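Local coordinates for protein endo-beta-1,4-glucanase (Ampullaria crossean, PDB 5XBU) that probably hydrolyses internal beta-1,4-glucosidic bonds of cellulose, as an endoglucanase of glycoside hydrolase family 45, at residues F49-Q54 and Q176-H181; P60-F65 and C112-N117; K55-P60 and M107-C112; D32-A37 and G44-F49. All coordinates share one frame; numbering follows the deposited sequence.

Contact 1: residues F49-Q54 and Q176-H181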
loop_
_atom_site.group_PDB
_atom_site.type_symbol
_atom_site.label_atom_id
_atom_site.label_comp_id
_atom_site.label_asym_id
_atom_site.label_seq_id
_atom_site.Cartn_x
_atom_site.Cartn_y
_atom_site.Cartn_z
ATOM N N PHE A 49 13.507 -12.124 0.896
ATOM C CA PHE A 49 13.325 -13.046 2.002
ATOM C C PHE A 49 11.942 -13.679 1.902
ATOM O O PHE A 49 10.975 -12.999 1.526
ATOM C CB PHE A 49 13.427 -12.329 3.346
ATOM C CG PHE A 49 14.740 -11.626 3.594
ATOM C CD1 PHE A 49 15.932 -12.308 3.579
ATOM C CD2 PHE A 49 14.773 -10.277 3.885
ATOM C CE1 PHE A 49 17.143 -11.692 3.836
ATOM C CE2 PHE A 49 15.961 -9.633 4.151
ATOM C CZ PHE A 49 17.163 -10.338 4.118
ATOM N N PRO A 50 11.804 -14.958 2.256
ATOM C CA PRO A 50 10.475 -15.579 2.199
ATOM C C PRO A 50 9.409 -14.780 2.921
ATOM O O PRO A 50 8.275 -14.690 2.426
ATOM C CB PRO A 50 10.709 -16.975 2.806
ATOM C CG PRO A 50 12.130 -17.303 2.345
ATOM C CD PRO A 50 12.870 -15.955 2.507
ATOM N N TRP A 51 9.719 -14.206 4.088
ATOM C CA TRP A 51 8.685 -13.456 4.797
ATOM C C TRP A 51 8.119 -12.322 3.953
ATOM O O TRP A 51 6.953 -11.936 4.128
ATOM C CB TRP A 51 9.168 -12.949 6.151
ATOM C CG TRP A 51 10.302 -11.947 6.096
ATOM C CD1 TRP A 51 11.616 -12.192 6.347
ATOM C CD2 TRP A 51 10.203 -10.538 5.821
ATOM N NE1 TRP A 51 12.336 -11.037 6.228
ATOM C CE2 TRP A 51 11.492 -10.007 5.901
ATOM C CE3 TRP A 51 9.135 -9.682 5.543
ATOM C CZ2 TRP A 51 11.746 -8.656 5.682
ATOM C CZ3 TRP A 51 9.391 -8.339 5.319
ATOM C CH2 TRP A 51 10.697 -7.838 5.390
ATOM N N ASN A 52 8.932 -11.745 3.072
ATOM C CA ASN A 52 8.501 -10.629 2.230
ATOM C C ASN A 52 7.651 -11.071 1.037
ATOM O O ASN A 52 7.074 -10.230 0.342
ATOM C CB ASN A 52 9.741 -9.823 1.817
ATOM C CG ASN A 52 9.382 -8.514 1.183
ATOM O OD1 ASN A 52 8.465 -7.827 1.632
ATOM N ND2 ASN A 52 10.116 -8.149 0.132
ATOM N N LEU A 53 7.507 -12.373 0.823
ATOM C CA LEU A 53 6.515 -12.934 -0.082
ATOM C C LEU A 53 5.283 -13.448 0.642
ATOM O O LEU A 53 4.240 -13.627 0.007
ATOM C CB LEU A 53 7.150 -14.100 -0.869
ATOM C CG LEU A 53 8.259 -13.676 -1.817
ATOM C CD1 LEU A 53 8.840 -14.887 -2.494
ATOM C CD2 LEU A 53 7.764 -12.659 -2.859
ATOM N N GLN A 54 5.386 -13.698 1.950
ATOM C CA GLN A 54 4.363 -14.418 2.708
ATOM C C GLN A 54 3.480 -13.528 3.576
ATOM O O GLN A 54 2.321 -13.894 3.840
ATOM C CB GLN A 54 5.033 -15.432 3.644
ATOM C CG GLN A 54 5.768 -16.539 2.943
ATOM C CD GLN A 54 6.748 -17.247 3.856
ATOM O OE1 GLN A 54 7.154 -16.729 4.894
ATOM N NE2 GLN A 54 7.142 -18.454 3.461
ATOM N N GLN A 176 14.373 -5.271 10.062
ATOM C CA GLN A 176 15.763 -5.060 10.456
ATOM C C GLN A 176 16.743 -5.735 9.519
ATOM O O GLN A 176 17.886 -5.286 9.401
ATOM C CB GLN A 176 15.957 -5.484 11.910
ATOM C CG GLN A 176 15.268 -4.498 12.831
ATOM C CD GLN A 176 14.985 -4.992 14.222
ATOM O OE1 GLN A 176 15.219 -6.147 14.560
ATOM N NE2 GLN A 176 14.473 -4.089 15.049
ATOM N N GLN A 177 16.332 -6.800 8.838
ATOM C CA GLN A 177 17.250 -7.418 7.898
ATOM C C GLN A 177 17.153 -6.871 6.480
ATOM O O GLN A 177 17.943 -7.290 5.629
ATOM C CB GLN A 177 17.303 -8.936 7.972
ATOM C CG GLN A 177 16.080 -9.530 7.508
ATOM C CD GLN A 177 16.044 -11.086 7.529
ATOM O OE1 GLN A 177 14.973 -11.697 7.289
ATOM N NE2 GLN A 177 17.195 -11.724 7.791
ATOM N N CYS A 178 16.254 -5.922 6.213
ATOM C CA CYS A 178 16.246 -5.275 4.913
ATOM C C CYS A 178 17.407 -4.306 4.790
ATOM O O CYS A 178 17.801 -3.632 5.746
ATOM C CB CYS A 178 14.939 -4.515 4.707
ATOM S SG CYS A 178 13.472 -5.608 4.895
ATOM N N GLU A 179 17.921 -4.193 3.574
ATOM C CA GLU A 179 19.112 -3.365 3.372
ATOM C C GLU A 179 18.836 -1.895 3.654
ATOM O O GLU A 179 19.743 -1.156 4.053
ATOM C CB GLU A 179 19.633 -3.567 1.961
ATOM C CG GLU A 179 20.987 -2.935 1.740
ATOM C CD GLU A 179 21.570 -3.252 0.389
ATOM O OE1 GLU A 179 21.014 -4.094 -0.348
ATOM O OE2 GLU A 179 22.607 -2.663 0.067
ATOM N N CYS A 180 17.597 -1.463 3.484
ATOM C CA CYS A 180 17.254 -0.061 3.707
ATOM C C CYS A 180 17.080 0.297 5.178
ATOM O O CYS A 180 16.906 1.472 5.500
ATOM C CB CYS A 180 16.008 0.305 2.889
ATOM S SG CYS A 180 16.275 0.151 1.142
ATOM N N HIS A 181 17.075 -0.695 6.073
ATOM C CA HIS A 181 16.998 -0.392 7.492
ATOM C C HIS A 181 18.200 0.454 7.890
ATOM O O HIS A 181 19.343 0.100 7.598
ATOM C CB HIS A 181 16.872 -1.701 8.282
ATOM C CG HIS A 181 16.814 -1.513 9.765
ATOM N ND1 HIS A 181 17.873 -1.796 10.596
ATOM C CD2 HIS A 181 15.808 -1.098 10.572
ATOM C CE1 HIS A 181 17.530 -1.537 11.845
ATOM N NE2 HIS A 181 16.283 -1.112 11.860
#

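Contact 2: residues P60-F65 and C112-N117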
loop_
_atom_site.group_PDB
_atom_site.type_symbol
_atom_site.label_atom_id
_atom_site.label_comp_id
_atom_site.label_asym_id
_atom_site.label_seq_id
_atom_site.Cartn_x
_atom_site.Cartn_y
_atom_site.Cartn_z
ATOM N N PRO A 60 3.306 0.772 -1.734
ATOM C CA PRO A 60 2.465 1.957 -1.910
ATOM C C PRO A 60 2.839 2.712 -3.167
ATOM O O PRO A 60 3.973 2.662 -3.648
ATOM C CB PRO A 60 2.757 2.813 -0.668
ATOM C CG PRO A 60 3.456 1.889 0.291
ATOM C CD PRO A 60 4.223 0.955 -0.591
ATOM N N SER A 61 1.899 3.523 -3.622
ATOM C CA SER A 61 2.168 4.488 -4.661
ATOM C C SER A 61 3.394 5.342 -4.309
ATOM O O SER A 61 3.642 5.698 -3.151
ATOM C CB SER A 61 0.899 5.312 -4.900
ATOM O OG SER A 61 0.341 5.806 -3.702
ATOM N N GLU A 62 4.113 5.691 -5.377
ATOM C CA GLU A 62 5.458 6.251 -5.293
ATOM C C GLU A 62 5.579 7.469 -4.376
ATOM O O GLU A 62 6.536 7.558 -3.600
ATOM C CB GLU A 62 5.881 6.627 -6.716
ATOM C CG GLU A 62 7.295 7.138 -6.866
ATOM C CD GLU A 62 7.673 7.363 -8.314
ATOM O OE1 GLU A 62 8.514 8.252 -8.532
ATOM O OE2 GLU A 62 7.169 6.667 -9.220
ATOM N N ARG A 63 4.683 8.448 -4.500
ATOM C CA ARG A 63 4.869 9.675 -3.735
ATOM C C ARG A 63 4.669 9.464 -2.240
ATOM O O ARG A 63 5.291 10.178 -1.446
ATOM C CB ARG A 63 4.008 10.800 -4.293
ATOM C CG ARG A 63 4.455 11.272 -5.668
ATOM C CD ARG A 63 5.762 12.128 -5.629
ATOM N NE ARG A 63 6.158 12.445 -7.013
ATOM C CZ ARG A 63 6.858 11.641 -7.802
ATOM N NH1 ARG A 63 7.430 10.555 -7.300
ATOM N NH2 ARG A 63 6.953 11.923 -9.092
ATOM N N TYR A 64 3.850 8.503 -1.807
ATOM C CA TYR A 64 3.855 8.136 -0.397
ATOM C C TYR A 64 5.107 7.346 -0.051
ATOM O O TYR A 64 5.760 7.609 0.962
ATOM C CB TYR A 64 2.586 7.364 0.013
ATOM C CG TYR A 64 2.676 6.883 1.433
ATOM C CD1 TYR A 64 2.654 7.768 2.505
ATOM C CD2 TYR A 64 2.867 5.543 1.708
ATOM C CE1 TYR A 64 2.810 7.335 3.802
ATOM C CE2 TYR A 64 3.040 5.101 2.990
ATOM C CZ TYR A 64 3.011 5.980 4.045
ATOM O OH TYR A 64 3.193 5.475 5.306
ATOM N N PHE A 65 5.448 6.355 -0.886
ATOM C CA PHE A 65 6.638 5.545 -0.656
ATOM C C PHE A 65 7.856 6.385 -0.305
ATOM O O PHE A 65 8.597 6.030 0.620
ATOM C CB PHE A 65 6.914 4.711 -1.902
ATOM C CG PHE A 65 8.175 3.923 -1.830
ATOM C CD1 PHE A 65 8.212 2.727 -1.153
ATOM C CD2 PHE A 65 9.337 4.357 -2.461
ATOM C CE1 PHE A 65 9.380 1.981 -1.093
ATOM C CE2 PHE A 65 10.490 3.625 -2.401
ATOM C CZ PHE A 65 10.523 2.425 -1.696
ATOM N N CYS A 112 5.167 1.122 -5.667
ATOM C CA CYS A 112 4.339 1.082 -6.866
ATOM C C CYS A 112 4.664 2.353 -7.653
ATOM O O CYS A 112 4.125 3.429 -7.345
ATOM C CB CYS A 112 2.856 1.034 -6.492
ATOM S SG CYS A 112 1.721 0.947 -7.925
ATOM N N PRO A 113 5.587 2.300 -8.623
ATOM C CA PRO A 113 5.978 3.544 -9.302
ATOM C C PRO A 113 4.851 4.083 -10.158
ATOM O O PRO A 113 4.015 3.339 -10.677
ATOM C CB PRO A 113 7.152 3.134 -10.198
ATOM C CG PRO A 113 7.599 1.814 -9.716
ATOM C CD PRO A 113 6.416 1.158 -9.064
ATOM N N ILE A 114 4.864 5.401 -10.340
ATOM C CA ILE A 114 3.946 6.029 -11.283
ATOM C C ILE A 114 4.097 5.386 -12.652
ATOM O O ILE A 114 3.113 5.063 -13.321
ATOM C CB ILE A 114 4.192 7.544 -11.340
ATOM C CG1 ILE A 114 3.865 8.194 -9.992
ATOM C CG2 ILE A 114 3.456 8.182 -12.504
ATOM C CD1 ILE A 114 4.432 9.598 -9.808
ATOM N N ASN A 115 5.336 5.199 -13.090
ATOM C CA ASN A 115 5.593 4.639 -14.400
ATOM C C ASN A 115 5.068 3.213 -14.462
ATOM O O ASN A 115 5.489 2.369 -13.676
ATOM C CB ASN A 115 7.098 4.660 -14.657
ATOM C CG ASN A 115 7.416 4.332 -16.077
ATOM O OD1 ASN A 115 6.636 4.691 -16.981
ATOM N ND2 ASN A 115 8.553 3.698 -16.309
ATOM N N GLY A 116 4.181 2.941 -15.414
ATOM C CA GLY A 116 3.581 1.629 -15.548
ATOM C C GLY A 116 2.388 1.376 -14.660
ATOM O O GLY A 116 1.795 0.296 -14.762
ATOM N N ASN A 117 2.001 2.319 -13.799
ATOM C CA ASN A 117 0.878 2.153 -12.888
ATOM C C ASN A 117 0.054 3.432 -12.811
ATOM O O ASN A 117 -0.206 3.959 -11.727
ATOM C CB ASN A 117 1.339 1.738 -11.493
ATOM C CG ASN A 117 2.127 0.444 -11.502
ATOM O OD1 ASN A 117 1.545 -0.645 -11.532
ATOM N ND2 ASN A 117 3.450 0.552 -11.461
HETATM O O HOH W 1 7.796 6.390 -11.786
#

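Contact 3: residues K55-P60 and M107-C112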
loop_
_atom_site.group_PDB
_atom_site.type_symbol
_atom_site.label_atom_id
_atom_site.label_comp_id
_atom_site.label_asym_id
_atom_site.label_seq_id
_atom_site.Cartn_x
_atom_site.Cartn_y
_atom_site.Cartn_z
ATOM N N LYS A 55 4.030 -12.443 4.097
ATOM C CA LYS A 55 3.378 -11.645 5.131
ATOM C C LYS A 55 2.548 -10.529 4.524
ATOM O O LYS A 55 2.440 -10.418 3.306
ATOM C CB LYS A 55 4.392 -11.137 6.136
ATOM C CG LYS A 55 4.981 -12.248 6.985
ATOM C CD LYS A 55 5.668 -11.677 8.212
ATOM C CE LYS A 55 6.205 -12.737 9.091
ATOM N NZ LYS A 55 6.708 -12.142 10.348
ATOM N N HIS A 56 1.919 -9.734 5.397
ATOM C CA HIS A 56 1.124 -8.586 4.984
ATOM C C HIS A 56 2.087 -7.430 4.714
ATOM O O HIS A 56 2.422 -6.644 5.607
ATOM C CB HIS A 56 0.145 -8.226 6.086
ATOM C CG HIS A 56 -0.895 -9.244 6.309
ATOM N ND1 HIS A 56 -1.399 -9.517 7.561
ATOM C CD2 HIS A 56 -1.567 -10.050 5.448
ATOM C CE1 HIS A 56 -2.312 -10.480 7.466
ATOM N NE2 HIS A 56 -2.436 -10.816 6.194
ATOM N N VAL A 57 2.526 -7.366 3.463
ATOM C CA VAL A 57 3.449 -6.344 3.004
ATOM C C VAL A 57 2.854 -5.668 1.770
ATOM O O VAL A 57 2.007 -6.225 1.053
ATOM C CB VAL A 57 4.866 -6.928 2.762
ATOM C CG1 VAL A 57 5.460 -7.400 4.084
ATOM C CG2 VAL A 57 4.880 -8.027 1.703
ATOM N N THR A 58 3.292 -4.435 1.544
ATOM C CA THR A 58 2.715 -3.595 0.524
ATOM C C THR A 58 3.780 -2.807 -0.241
ATOM O O THR A 58 4.854 -2.475 0.274
ATOM C CB THR A 58 1.646 -2.657 1.144
ATOM O OG1 THR A 58 0.999 -1.874 0.147
ATOM C CG2 THR A 58 2.180 -1.695 2.203
ATOM N N ALA A 59 3.395 -2.469 -1.470
ATOM C CA ALA A 59 4.048 -1.496 -2.340
ATOM C C ALA A 59 3.103 -0.308 -2.485
ATOM O O ALA A 59 2.166 -0.358 -3.295
ATOM C CB ALA A 59 4.336 -2.126 -3.700
ATOM N N PRO A 60 3.306 0.772 -1.734
ATOM C CA PRO A 60 2.465 1.957 -1.910
ATOM C C PRO A 60 2.839 2.712 -3.167
ATOM O O PRO A 60 3.973 2.662 -3.648
ATOM C CB PRO A 60 2.757 2.813 -0.668
ATOM C CG PRO A 60 3.456 1.889 0.291
ATOM C CD PRO A 60 4.223 0.955 -0.591
ATOM N N MET A 107 3.171 -3.827 6.159
ATOM C CA MET A 107 4.446 -3.115 6.184
ATOM C C MET A 107 4.892 -2.747 4.780
ATOM O O MET A 107 4.816 -3.557 3.850
ATOM C CB MET A 107 5.514 -3.965 6.883
ATOM C CG MET A 107 6.834 -3.199 7.072
ATOM S SD MET A 107 7.947 -4.008 8.229
ATOM C CE MET A 107 8.450 -5.442 7.256
ATOM N N VAL A 108 5.380 -1.512 4.633
ATOM C CA VAL A 108 5.922 -1.035 3.368
ATOM C C VAL A 108 7.270 -1.693 3.106
ATOM O O VAL A 108 8.236 -1.464 3.839
ATOM C CB VAL A 108 6.088 0.491 3.401
ATOM C CG1 VAL A 108 6.728 0.968 2.131
ATOM C CG2 VAL A 108 4.739 1.170 3.687
ATOM N N THR A 109 7.338 -2.488 2.034
ATOM C CA THR A 109 8.587 -3.143 1.644
ATOM C C THR A 109 8.928 -2.929 0.184
ATOM O O THR A 109 9.987 -3.394 -0.258
ATOM C CB THR A 109 8.571 -4.640 1.949
ATOM O OG1 THR A 109 7.601 -5.234 1.093
ATOM C CG2 THR A 109 8.287 -4.931 3.391
ATOM N N ASN A 110 8.096 -2.221 -0.575
ATOM C CA ASN A 110 8.316 -2.063 -1.998
ATOM C C ASN A 110 7.576 -0.805 -2.431
ATOM O O ASN A 110 6.897 -0.176 -1.621
ATOM C CB ASN A 110 7.864 -3.353 -2.691
ATOM C CG ASN A 110 8.281 -3.459 -4.139
ATOM O OD1 ASN A 110 9.187 -2.777 -4.610
ATOM N ND2 ASN A 110 7.618 -4.347 -4.863
ATOM N N ALA A 111 7.725 -0.446 -3.708
ATOM C CA ALA A 111 7.094 0.738 -4.276
ATOM C C ALA A 111 6.257 0.372 -5.489
ATOM O O ALA A 111 6.618 -0.528 -6.252
ATOM C CB ALA A 111 8.168 1.730 -4.727
ATOM N N CYS A 112 5.167 1.122 -5.667
ATOM C CA CYS A 112 4.339 1.082 -6.866
ATOM C C CYS A 112 4.664 2.353 -7.653
ATOM O O CYS A 112 4.125 3.429 -7.345
ATOM C CB CYS A 112 2.856 1.034 -6.492
ATOM S SG CYS A 112 1.721 0.947 -7.925
#

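Contact 4: residues D32-A37 and G44-F49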
loop_
_atom_site.group_PDB
_atom_site.type_symbol
_atom_site.label_atom_id
_atom_site.label_comp_id
_atom_site.label_asym_id
_atom_site.label_seq_id
_atom_site.Cartn_x
_atom_site.Cartn_y
_atom_site.Cartn_z
ATOM N N ASP A 32 5.104 -10.592 -8.227
ATOM C CA ASP A 32 6.189 -10.420 -9.205
ATOM C C ASP A 32 7.501 -11.077 -8.788
ATOM O O ASP A 32 8.453 -11.140 -9.572
ATOM C CB ASP A 32 6.410 -8.945 -9.590
ATOM C CG ASP A 32 6.982 -8.094 -8.452
ATOM O OD1 ASP A 32 7.429 -8.631 -7.417
ATOM O OD2 ASP A 32 6.975 -6.852 -8.604
ATOM N N GLY A 33 7.536 -11.559 -7.551
ATOM C CA GLY A 33 8.641 -12.163 -6.835
ATOM C C GLY A 33 9.952 -11.414 -6.750
ATOM O O GLY A 33 10.974 -12.037 -6.458
ATOM N N HIS A 34 9.957 -10.105 -6.984
ATOM C CA HIS A 34 11.183 -9.326 -6.861
ATOM C C HIS A 34 11.525 -9.113 -5.393
ATOM O O HIS A 34 10.658 -9.142 -4.513
ATOM C CB HIS A 34 11.022 -7.945 -7.502
ATOM C CG HIS A 34 10.948 -7.986 -8.998
ATOM N ND1 HIS A 34 11.848 -8.703 -9.759
ATOM C CD2 HIS A 34 10.071 -7.428 -9.866
ATOM C CE1 HIS A 34 11.529 -8.575 -11.032
ATOM N NE2 HIS A 34 10.455 -7.810 -11.122
ATOM N N LYS A 35 12.799 -8.803 -5.137
ATOM C CA LYS A 35 13.198 -8.427 -3.787
ATOM C C LYS A 35 12.451 -7.184 -3.329
ATOM O O LYS A 35 11.912 -7.141 -2.217
ATOM C CB LYS A 35 14.705 -8.189 -3.733
ATOM C CG LYS A 35 15.149 -7.694 -2.376
ATOM C CD LYS A 35 16.648 -7.780 -2.194
ATOM C CE LYS A 35 17.387 -6.823 -3.106
ATOM N NZ LYS A 35 18.867 -7.001 -2.942
ATOM N N GLY A 36 12.408 -6.168 -4.176
ATOM C CA GLY A 36 11.651 -4.967 -3.888
ATOM C C GLY A 36 12.524 -3.791 -3.469
ATOM O O GLY A 36 13.719 -3.902 -3.176
ATOM N N ALA A 37 11.856 -2.649 -3.407
ATOM C CA ALA A 37 12.489 -1.348 -3.328
ATOM C C ALA A 37 13.032 -1.009 -1.955
ATOM O O ALA A 37 13.710 0.020 -1.828
ATOM C CB ALA A 37 11.492 -0.285 -3.773
ATOM N N GLY A 44 22.507 -7.584 -2.971
ATOM C CA GLY A 44 23.093 -7.882 -4.264
ATOM C C GLY A 44 22.309 -8.842 -5.137
ATOM O O GLY A 44 22.652 -8.998 -6.320
ATOM N N SER A 45 21.289 -9.485 -4.589
ATOM C CA SER A 45 20.416 -10.379 -5.327
ATOM C C SER A 45 19.108 -9.673 -5.657
ATOM O O SER A 45 18.816 -8.569 -5.194
ATOM C CB SER A 45 20.086 -11.609 -4.482
ATOM O OG SER A 45 19.007 -11.309 -3.612
ATOM N N ASP A 46 18.304 -10.339 -6.463
ATOM C CA ASP A 46 16.885 -10.015 -6.588
ATOM C C ASP A 46 16.012 -11.080 -5.923
ATOM O O ASP A 46 14.969 -11.478 -6.448
ATOM C CB ASP A 46 16.480 -9.790 -8.045
ATOM C CG ASP A 46 15.031 -9.310 -8.186
ATOM O OD1 ASP A 46 14.604 -8.448 -7.387
ATOM O OD2 ASP A 46 14.304 -9.816 -9.070
ATOM N N THR A 47 16.430 -11.555 -4.751
ATOM C CA THR A 47 15.740 -12.646 -4.069
ATOM C C THR A 47 15.139 -12.129 -2.777
ATOM O O THR A 47 15.892 -11.770 -1.852
ATOM C CB THR A 47 16.710 -13.778 -3.768
ATOM O OG1 THR A 47 17.275 -14.237 -4.998
ATOM C CG2 THR A 47 15.971 -14.919 -3.105
ATOM N N PRO A 48 13.817 -11.999 -2.676
ATOM C CA PRO A 48 13.233 -11.543 -1.416
ATOM C C PRO A 48 13.420 -12.581 -0.335
ATOM O O PRO A 48 13.428 -13.785 -0.595
ATOM C CB PRO A 48 11.744 -11.365 -1.754
ATOM C CG PRO A 48 11.505 -12.351 -2.877
ATOM C CD PRO A 48 12.790 -12.341 -3.676
ATOM N N PHE A 49 13.507 -12.124 0.896
ATOM C CA PHE A 49 13.325 -13.046 2.002
ATOM C C PHE A 49 11.942 -13.679 1.902
ATOM O O PHE A 49 10.975 -12.999 1.526
ATOM C CB PHE A 49 13.427 -12.329 3.346
ATOM C CG PHE A 49 14.740 -11.626 3.594
ATOM C CD1 PHE A 49 15.932 -12.308 3.579
ATOM C CD2 PHE A 49 14.773 -10.277 3.885
ATOM C CE1 PHE A 49 17.143 -11.692 3.836
ATOM C CE2 PHE A 49 15.961 -9.633 4.151
ATOM C CZ PHE A 49 17.163 -10.338 4.118
HETATM O O HOH W 2 13.256 -12.607 -8.227
HETATM O O HOH W 3 13.703 -5.797 -6.749
#

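Contact 1: residues F49-Q54 and Q176-H181
The amide of Q177 meets two aromatic residues at once, stacking on the face of F49 and taking a bond at the edge of W51, and this is where the contact is tightest. Its plane is only 14° from that of the F49 ring, with OE1 above the ring centre, and the chain leading to it packs closely as well: Q177 CG is 3.4 Å from F49 CE2. Q177 starts with CG between its backbone N and carbonyl carbon (chi1 69°) and then runs extended, which carries the amide out across the phenyl face. The same OE1 accepts the indole N-H, with W51 NE1 2.9 Å from Q177 OE1. This bond is somewhat bent (146°) but uses a lone pair in the carbonyl plane, and the indole and amide lie nearly in one plane.

Helix 50-54, which leads into strand 57-60 of the double-psi beta-barrel, is joined here to the chain that follows helix 169-175. On the buried side lies C178. Its SG sits at the rim of the six-membered ring of W51, 3.6 Å from both W51 CZ2 and W51 CH2, a sulfur-aromatic contact made in the ring plane rather than over a face. A disulfide to C40 fixes that sulfur, and W51 itself also touches C40.

The loose side is the NE2 end of the exposed Q177, where Q177 NE2 comes no nearer to the phenyl ring than 3.9 Å, at F49 CZ. Beyond C178 the chain turns away in a type I turn, closed by a bond of 3.0 Å from H181 N to C178 O.

Contact 2: residues P60-F65 and C112-N117
E62 OE2 receives the backbone N-H of I114, with E62 OE2 2.9 Å from I114 N. The amide comes from the anti side of the carboxylate, and the bond is fairly straight at 159°. A water, 2.7 Å from E62 OE2, donates to the same oxygen and accepts from N115 N, so two successive amides are tied to one carboxylate. With E62 CG opposite the backbone N (chi1 -176°) and the chain extended, the carboxylate reaches across to P113 and I114.

The other oxygen forms a salt bridge with R63, NH1 of R63 lying 2.8 Å from E62 OE1. I114 covers part of one face of that guanidinium, its CD1 3.5 Å from R63 NH2.

At the root of the contact, C112 N donates to P60 O at 2.8 Å, a bridge that joins the end of barrel strand 57-60, just before helix 62-65, to the loop after strand 104-108. Further out, S61 OG bonds to H140 N, at the start of strand 140-144. N117 ND2, at the end of the type II turn I114-N117, bonds back to P113 O (2.9 Å), and C112 is disulfide-bonded to C121 of helix 118-121.

An amide, a water and an arginine all donate to the largely buried carboxylate, which is consistent with E62 being negatively charged.

Contact 3: residues K55-P60 and M107-C112
P60 and V108 pack ring against branches: P60 CD lies 3.7 Å from V108 CG1, and P60 CG is equally near V108 CG2. V108 CG1 lies opposite its backbone N (chi1 176°), which turns both methyls to the P60 ring. With an alanine in place of P60, the CG and CD carbons are gone, and the V108 methyls would probably lose their cover and border a gap. V57 and M107 point to the opposite face of the sheet, where V57 CG1 also meets T109 CG2 at 3.8 Å, the side chains crossing at about a right angle. Helices 50-54 and 169-175 touch M107 on this face.

Strands 57-60 and 104-108 pair in parallel, neighbours in the double-psi barrel, with strand 140-144 antiparallel on the other flank of 57-60. H56 O accepts from M107 N, and T58 N returns a bond of 2.9 Å to M107 O. T58 O then takes T109 N at 3.0 Å, nearly in line with its carbonyl, and N110 N only weakly.

Past V108 the chain leaves the strand, and its polar side chains bond to other parts of the fold: T109 OG1 to N52, N110 OD1 to A37 N.

N110 O is buried without a hydrogen-bond partner. A59 CA lies 3.2 Å from N110 O in a CA-H...O contact (162°), probably a weak substitute for a hydrogen bond, while P60 CD merely packs close by.

Contact 4: residues D32-A37 and G44-F49
K35 and P48 bring two irregular segments together, 3.9 Å apart from K35 CA to P48 CA, without any strand pairing between them. D46 does most of the bonding. H34 ND1 donates to D46 OD2 at 2.8 Å, a His-carboxylate hydrogen bond nearly in the imidazole plane and onto the syn lone pair, with an angle of 162°. The other oxygen, D46 OD1, receives K35 N at 2.9 Å from above the carboxylate plane, and a water links that same oxygen to G36 N.

K35 runs alongside G44-T47. Extended as far as CD, it bends at chi3 (67°), which brings K35 NZ to 2.7 Å from S45 O; Q42 O accepts from the same amino group. With a methionine at K35 the ammonium is missing, and the carbonyls of S45 and Q42 would probably be left without this shared donor. P48 packs against the backbone of the first segment, P48 CD being 3.3 Å from G33 O.

Each segment is also braced from within: in the conformers modelled here, D32 OD1 accepts from H34 N in an Asx turn, and S45 OG from T47 N in an ST turn.

Both segments belong to the long connection between barrel strand 22-30 and helix 50-54. L53 of that helix packs on P48, A37 makes a backbone bond with C74, and A37 N reaches N110, just beyond strand 104-108.

Along the chain contact 4 closes first, and it shares F49 with contact 1, whose long loop encloses contacts 2 and 3; these two interleave and share P60 and C112. Contact 3 lies nearest the middle, its centre about 6 Å from that of the chain, in the parallel pairing of strands 57-60 and 104-108. Contact 2 continues from the ends of that pairing, about 11 Å away between centres. Contacts 1 and 4 lie about 9 Å apart between centres, on the same side of the chain's centre, and N52 and A37 tie them to contact 3 through T109 and N110. Loops, helix 50-54 and the C-terminal chain are thus joined to the barrel, while contacts 1 and 2 do not touch.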